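Local coordinates for protein of uncharacterized function (DUF1076) (Salmonella typhi, PDB 6IAI) that is the N-terminal part of a type III secretion effector that acts as an E3/E4 ubiquitin ligase and binds K48- and K63-linked diubiquitin, at residues N34-R48 against I99-N113. Numbering follows the deposited sequence.
Sequences NRIDKLSENDLELIR and IEWQGNAIRLERQLN
The extended lead-in to helix 41-53 runs beside helix 91-113 and is pinned to it by two side-chain amides. Asn-104 OD1 accepts from Ile-36 N at 2.8 Å, the donor lying above the carbonyl plane. Gln-111 OE1 accepts a fairly straight hydrogen bond from Leu-39 N (2.8 Å). Gln-111 NE2 adds a weak bond to Asp-37 O, so both ends of this amide hold the chain. At the far end the Arg-35 guanidinium has one face over Glu-100 CA, offset toward the rim, with Gly-103 CA near NE, and its NH1 turns back to Asn-34 O. The Arg-107 guanidinium sets a face against Arg-35 CB, its plane nearly perpendicular (89°) to that of Arg-35. Both helices cover one side of the mixed four-stranded sheet, and their short segments cross at -90°. Beneath the amides, Leu-108 CD1 meets Leu-39 CD1 and Ile-47 CD1, with Leu-63 of strand 59-63 below, while Leu-112 CD2 lies 3.8 Å from Ile-47 CG2. Bent at chi3, Arg-48 brings NH1 to Leu-112 O at 2.7 Å, while its NE bonds Glu-45 OE2 in a salt-bridge network with Lys-38 and Glu-41.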
loop_
_atom_site.group_PDB
_atom_site.type_symbol
_atom_site.label_atom_id
_atom_site.label_comp_id
_atom_site.label_asym_id
_atom_site.label_seq_id
_atom_site.Cartn_x
_atom_site.Cartn_y
_atom_site.Cartn_z
ATOM N N ASN A 34 4.596 -9.394 13.484
ATOM C CA ASN A 34 3.304 -9.156 12.811
ATOM C C ASN A 34 3.312 -7.820 11.987
ATOM O O ASN A 34 2.384 -7.002 12.043
ATOM C CB ASN A 34 2.123 -9.241 13.826
ATOM C CG ASN A 34 0.754 -9.354 13.211
ATOM O OD1 ASN A 34 0.552 -10.056 12.208
ATOM N ND2 ASN A 34 -0.213 -8.660 13.810
ATOM N N ARG A 35 4.412 -7.618 11.257
ATOM C CA ARG A 35 4.641 -6.446 10.444
ATOM C C ARG A 35 5.118 -6.873 9.078
ATOM O O ARG A 35 5.631 -7.979 8.929
ATOM C CB ARG A 35 5.701 -5.515 11.084
ATOM C CG ARG A 35 5.317 -4.858 12.400
ATOM C CD ARG A 35 4.173 -3.871 12.288
ATOM N NE ARG A 35 3.825 -3.290 13.589
ATOM C CZ ARG A 35 2.986 -3.843 14.461
ATOM N NH1 ARG A 35 2.388 -4.990 14.180
ATOM N NH2 ARG A 35 2.733 -3.245 15.618
ATOM N N ILE A 36 4.972 -5.994 8.078
ATOM C CA ILE A 36 5.442 -6.278 6.730
ATOM C C ILE A 36 6.985 -6.312 6.715
ATOM O O ILE A 36 7.639 -5.535 7.405
ATOM C CB ILE A 36 4.838 -5.308 5.656
ATOM C CG1 ILE A 36 5.079 -3.817 6.001
ATOM C CG2 ILE A 36 3.342 -5.602 5.404
ATOM C CD1 ILE A 36 5.177 -2.862 4.824
ATOM N N ASP A 37 7.551 -7.228 5.963
ATOM C CA ASP A 37 8.992 -7.292 5.782
ATOM C C ASP A 37 9.300 -6.345 4.615
ATOM O O ASP A 37 8.411 -5.640 4.136
ATOM C CB ASP A 37 9.433 -8.745 5.448
ATOM C CG ASP A 37 10.853 -9.150 5.828
ATOM O OD1 ASP A 37 11.714 -8.250 5.986
ATOM O OD2 ASP A 37 11.114 -10.376 5.923
ATOM N N LYS A 38 10.545 -6.347 4.141
ATOM C CA LYS A 38 10.978 -5.520 3.033
ATOM C C LYS A 38 10.336 -6.022 1.712
ATOM O O LYS A 38 10.457 -7.204 1.393
ATOM C CB LYS A 38 12.532 -5.509 3.006
ATOM C CG LYS A 38 13.215 -4.934 1.755
ATOM C CD LYS A 38 12.934 -3.432 1.490
ATOM C CE LYS A 38 13.807 -2.864 0.391
ATOM N NZ LYS A 38 13.746 -3.660 -0.877
ATOM N N LEU A 39 9.612 -5.139 0.982
ATOM C CA LEU A 39 9.032 -5.463 -0.324
ATOM C C LEU A 39 10.173 -5.533 -1.333
ATOM O O LEU A 39 11.230 -4.955 -1.089
ATOM C CB LEU A 39 8.036 -4.390 -0.818
ATOM C CG LEU A 39 6.802 -3.980 -0.007
ATOM C CD1 LEU A 39 5.744 -3.426 -0.935
ATOM C CD2 LEU A 39 6.210 -5.107 0.779
ATOM N N SER A 40 9.961 -6.183 -2.494
ATOM C CA SER A 40 11.021 -6.237 -3.508
ATOM C C SER A 40 11.226 -4.833 -4.111
ATOM O O SER A 40 10.353 -3.974 -3.970
ATOM C CB SER A 40 10.697 -7.277 -4.585
ATOM O OG SER A 40 9.863 -6.799 -5.632
ATOM N N GLU A 41 12.357 -4.604 -4.779
ATOM C CA GLU A 41 12.638 -3.333 -5.432
ATOM C C GLU A 41 11.675 -3.077 -6.576
ATOM O O GLU A 41 11.269 -1.926 -6.776
ATOM C CB GLU A 41 14.107 -3.264 -5.908
ATOM C CG GLU A 41 15.104 -3.075 -4.765
ATOM C CD GLU A 41 14.965 -1.823 -3.912
ATOM O OE1 GLU A 41 15.061 -1.942 -2.669
ATOM O OE2 GLU A 41 14.760 -0.727 -4.482
ATOM N N ASN A 42 11.281 -4.149 -7.314
ATOM C CA ASN A 42 10.300 -4.072 -8.412
ATOM C C ASN A 42 8.934 -3.633 -7.871
ATOM O O ASN A 42 8.291 -2.824 -8.508
ATOM C CB ASN A 42 10.142 -5.421 -9.119
ATOM C CG ASN A 42 11.247 -5.830 -10.053
ATOM O OD1 ASN A 42 11.888 -5.009 -10.724
ATOM N ND2 ASN A 42 11.367 -7.141 -10.232
ATOM N N ASP A 43 8.525 -4.135 -6.690
ATOM C CA ASP A 43 7.269 -3.788 -6.011
ATOM C C ASP A 43 7.254 -2.319 -5.613
ATOM O O ASP A 43 6.311 -1.598 -5.970
ATOM C CB ASP A 43 7.023 -4.693 -4.791
ATOM C CG ASP A 43 6.765 -6.161 -5.117
ATOM O OD1 ASP A 43 6.485 -6.471 -6.304
ATOM O OD2 ASP A 43 6.837 -7.001 -4.181
ATOM N N LEU A 44 8.350 -1.857 -4.970
ATOM C CA LEU A 44 8.529 -0.460 -4.573
ATOM C C LEU A 44 8.561 0.475 -5.783
ATOM O O LEU A 44 7.911 1.525 -5.760
ATOM C CB LEU A 44 9.791 -0.295 -3.713
ATOM C CG LEU A 44 9.798 -1.056 -2.388
ATOM C CD1 LEU A 44 11.204 -1.115 -1.814
ATOM C CD2 LEU A 44 8.759 -0.472 -1.398
ATOM N N GLU A 45 9.221 0.053 -6.868
ATOM C CA GLU A 45 9.277 0.856 -8.098
ATOM C C GLU A 45 7.918 0.957 -8.763
ATOM O O GLU A 45 7.531 2.047 -9.186
ATOM C CB GLU A 45 10.363 0.372 -9.067
ATOM C CG GLU A 45 11.076 1.511 -9.806
ATOM C CD GLU A 45 11.404 2.784 -9.020
ATOM O OE1 GLU A 45 10.795 3.834 -9.324
ATOM O OE2 GLU A 45 12.210 2.721 -8.061
ATOM N N LEU A 46 7.146 -0.142 -8.757
ATOM C CA LEU A 46 5.791 -0.127 -9.274
ATOM C C LEU A 46 4.909 0.850 -8.445
ATOM O O LEU A 46 4.173 1.633 -9.033
ATOM C CB LEU A 46 5.171 -1.559 -9.277
ATOM C CG LEU A 46 3.706 -1.656 -9.733
ATOM C CD1 LEU A 46 3.553 -1.216 -11.229
ATOM C CD2 LEU A 46 3.139 -3.028 -9.440
ATOM N N ILE A 47 5.004 0.819 -7.103
ATOM C CA ILE A 47 4.231 1.727 -6.242
ATOM C C ILE A 47 4.609 3.181 -6.518
ATOM O O ILE A 47 3.721 3.990 -6.770
ATOM C CB ILE A 47 4.323 1.364 -4.740
ATOM C CG1 ILE A 47 3.817 -0.078 -4.480
ATOM C CG2 ILE A 47 3.555 2.403 -3.880
ATOM C CD1 ILE A 47 4.215 -0.663 -3.061
ATOM N N ARG A 48 5.933 3.481 -6.546
ATOM C CA ARG A 48 6.499 4.809 -6.813
ATOM C C ARG A 48 6.032 5.337 -8.156
ATOM O O ARG A 48 5.413 6.406 -8.185
ATOM C CB ARG A 48 8.052 4.785 -6.719
ATOM C CG ARG A 48 8.574 4.549 -5.298
ATOM C CD ARG A 48 10.060 4.816 -5.150
ATOM N NE ARG A 48 10.972 3.689 -5.348
ATOM C CZ ARG A 48 11.630 3.025 -4.405
ATOM N NH1 ARG A 48 11.513 3.368 -3.141
ATOM N NH2 ARG A 48 12.446 2.042 -4.733
ATOM N N ILE A 99 -3.067 -0.750 15.379
ATOM C CA ILE A 99 -1.656 -0.825 15.748
ATOM C C ILE A 99 -0.804 -1.367 14.602
ATOM O O ILE A 99 0.129 -0.676 14.201
ATOM C CB ILE A 99 -1.398 -1.570 17.093
ATOM C CG1 ILE A 99 -2.086 -0.829 18.280
ATOM C CG2 ILE A 99 0.119 -1.723 17.347
ATOM C CD1 ILE A 99 -2.387 -1.744 19.544
ATOM N N GLU A 100 -1.120 -2.572 14.061
ATOM C CA GLU A 100 -0.324 -3.136 12.957
ATOM C C GLU A 100 -0.467 -2.327 11.689
ATOM O O GLU A 100 0.506 -2.195 10.952
ATOM C CB GLU A 100 -0.590 -4.635 12.689
ATOM C CG GLU A 100 -2.011 -4.977 12.311
ATOM C CD GLU A 100 -2.179 -6.262 11.528
ATOM O OE1 GLU A 100 -3.117 -7.015 11.859
ATOM O OE2 GLU A 100 -1.389 -6.522 10.593
ATOM N N TRP A 101 -1.675 -1.788 11.450
ATOM C CA TRP A 101 -1.972 -0.965 10.301
ATOM C C TRP A 101 -1.028 0.246 10.252
ATOM O O TRP A 101 -0.342 0.438 9.244
ATOM C CB TRP A 101 -3.434 -0.532 10.351
ATOM C CG TRP A 101 -4.074 -0.382 9.010
ATOM C CD1 TRP A 101 -3.442 -0.197 7.812
ATOM C CD2 TRP A 101 -5.482 -0.308 8.737
ATOM N NE1 TRP A 101 -4.368 -0.069 6.804
ATOM C CE2 TRP A 101 -5.630 -0.112 7.344
ATOM C CE3 TRP A 101 -6.641 -0.391 9.535
ATOM C CZ2 TRP A 101 -6.888 -0.005 6.729
ATOM C CZ3 TRP A 101 -7.888 -0.305 8.922
ATOM C CH2 TRP A 101 -8.001 -0.112 7.535
ATOM N N GLN A 102 -0.925 1.002 11.378
ATOM C CA GLN A 102 -0.039 2.165 11.545
ATOM C C GLN A 102 1.446 1.827 11.391
ATOM O O GLN A 102 2.179 2.547 10.700
ATOM C CB GLN A 102 -0.319 2.877 12.883
ATOM C CG GLN A 102 0.457 4.183 13.126
ATOM C CD GLN A 102 0.080 5.285 12.168
ATOM O OE1 GLN A 102 0.703 5.464 11.113
ATOM N NE2 GLN A 102 -0.956 6.041 12.505
ATOM N N GLY A 103 1.872 0.740 12.021
ATOM C CA GLY A 103 3.247 0.256 11.962
ATOM C C GLY A 103 3.677 -0.143 10.576
ATOM O O GLY A 103 4.818 0.129 10.167
ATOM N N ASN A 104 2.757 -0.793 9.844
ATOM C CA ASN A 104 2.982 -1.219 8.463
ATOM C C ASN A 104 3.029 0.006 7.543
ATOM O O ASN A 104 3.871 0.060 6.645
ATOM C CB ASN A 104 1.889 -2.173 8.027
ATOM C CG ASN A 104 2.014 -3.552 8.590
ATOM O OD1 ASN A 104 3.106 -4.038 8.890
ATOM N ND2 ASN A 104 0.900 -4.234 8.674
ATOM N N ALA A 105 2.146 1.000 7.810
ATOM C CA ALA A 105 2.092 2.256 7.069
ATOM C C ALA A 105 3.429 2.994 7.169
ATOM O O ALA A 105 3.950 3.413 6.132
ATOM C CB ALA A 105 0.933 3.114 7.563
ATOM N N ILE A 106 4.049 3.030 8.393
ATOM C CA ILE A 106 5.362 3.625 8.675
ATOM C C ILE A 106 6.427 2.920 7.852
ATOM O O ILE A 106 7.264 3.571 7.221
ATOM C CB ILE A 106 5.723 3.570 10.212
ATOM C CG1 ILE A 106 4.817 4.436 11.126
ATOM C CG2 ILE A 106 7.187 3.901 10.461
ATOM C CD1 ILE A 106 4.602 5.869 10.760
ATOM N N ARG A 107 6.416 1.577 7.887
ATOM C CA ARG A 107 7.396 0.719 7.203
ATOM C C ARG A 107 7.334 0.884 5.707
ATOM O O ARG A 107 8.385 1.038 5.066
ATOM C CB ARG A 107 7.203 -0.746 7.605
ATOM C CG ARG A 107 7.786 -1.064 8.974
ATOM C CD ARG A 107 7.200 -2.330 9.543
ATOM N NE ARG A 107 7.500 -2.448 10.968
ATOM C CZ ARG A 107 8.511 -3.144 11.464
ATOM N NH1 ARG A 107 9.320 -3.824 10.654
ATOM N NH2 ARG A 107 8.718 -3.175 12.774
ATOM N N LEU A 108 6.108 0.906 5.148
ATOM C CA LEU A 108 5.913 1.121 3.720
ATOM C C LEU A 108 6.483 2.486 3.294
ATOM O O LEU A 108 7.255 2.548 2.333
ATOM C CB LEU A 108 4.428 0.943 3.308
ATOM C CG LEU A 108 4.141 1.059 1.813
ATOM C CD1 LEU A 108 4.983 0.060 0.999
ATOM C CD2 LEU A 108 2.655 0.980 1.536
ATOM N N GLU A 109 6.173 3.554 4.058
ATOM C CA GLU A 109 6.704 4.912 3.809
ATOM C C GLU A 109 8.229 4.945 3.824
ATOM O O GLU A 109 8.851 5.459 2.893
ATOM C CB GLU A 109 6.126 5.904 4.821
ATOM C CG GLU A 109 6.117 7.313 4.267
ATOM C CD GLU A 109 5.474 8.312 5.186
ATOM O OE1 GLU A 109 4.224 8.367 5.219
ATOM O OE2 GLU A 109 6.219 9.006 5.913
ATOM N N ARG A 110 8.819 4.313 4.836
ATOM C CA ARG A 110 10.264 4.205 5.010
ATOM C C ARG A 110 10.896 3.518 3.818
ATOM O O ARG A 110 11.887 4.009 3.301
ATOM C CB ARG A 110 10.564 3.466 6.325
ATOM C CG ARG A 110 12.028 3.477 6.758
ATOM C CD ARG A 110 12.173 2.861 8.138
ATOM N NE ARG A 110 11.584 3.694 9.194
ATOM C CZ ARG A 110 10.816 3.246 10.187
ATOM N NH1 ARG A 110 10.518 1.952 10.278
ATOM N NH2 ARG A 110 10.343 4.086 11.098
ATOM N N GLN A 111 10.302 2.405 3.332
ATOM C CA GLN A 111 10.829 1.676 2.166
ATOM C C GLN A 111 10.679 2.464 0.857
ATOM O O GLN A 111 11.569 2.421 -0.000
ATOM C CB GLN A 111 10.168 0.316 2.041
ATOM C CG GLN A 111 10.443 -0.635 3.215
ATOM C CD GLN A 111 9.687 -1.924 2.977
ATOM O OE1 GLN A 111 9.751 -2.515 1.888
ATOM N NE2 GLN A 111 8.928 -2.370 3.975
ATOM N N LEU A 112 9.541 3.180 0.700
ATOM C CA LEU A 112 9.286 3.995 -0.486
ATOM C C LEU A 112 10.277 5.155 -0.642
ATOM O O LEU A 112 10.597 5.529 -1.772
ATOM C CB LEU A 112 7.849 4.554 -0.465
ATOM C CG LEU A 112 6.727 3.543 -0.761
ATOM C CD1 LEU A 112 5.382 4.150 -0.522
ATOM C CD2 LEU A 112 6.865 2.922 -2.153
ATOM N N ASN A 113 10.714 5.761 0.497
ATOM C CA ASN A 113 11.625 6.905 0.493
ATOM C C ASN A 113 13.100 6.530 0.702
ATOM O O ASN A 113 13.953 7.403 0.573
ATOM C CB ASN A 113 11.166 7.963 1.482
ATOM C CG ASN A 113 9.823 8.543 1.174
ATOM O OD1 ASN A 113 9.626 9.254 0.179
ATOM N ND2 ASN A 113 8.859 8.249 2.013
HETATM O O HOH W 1 0.814 -7.356 9.419
#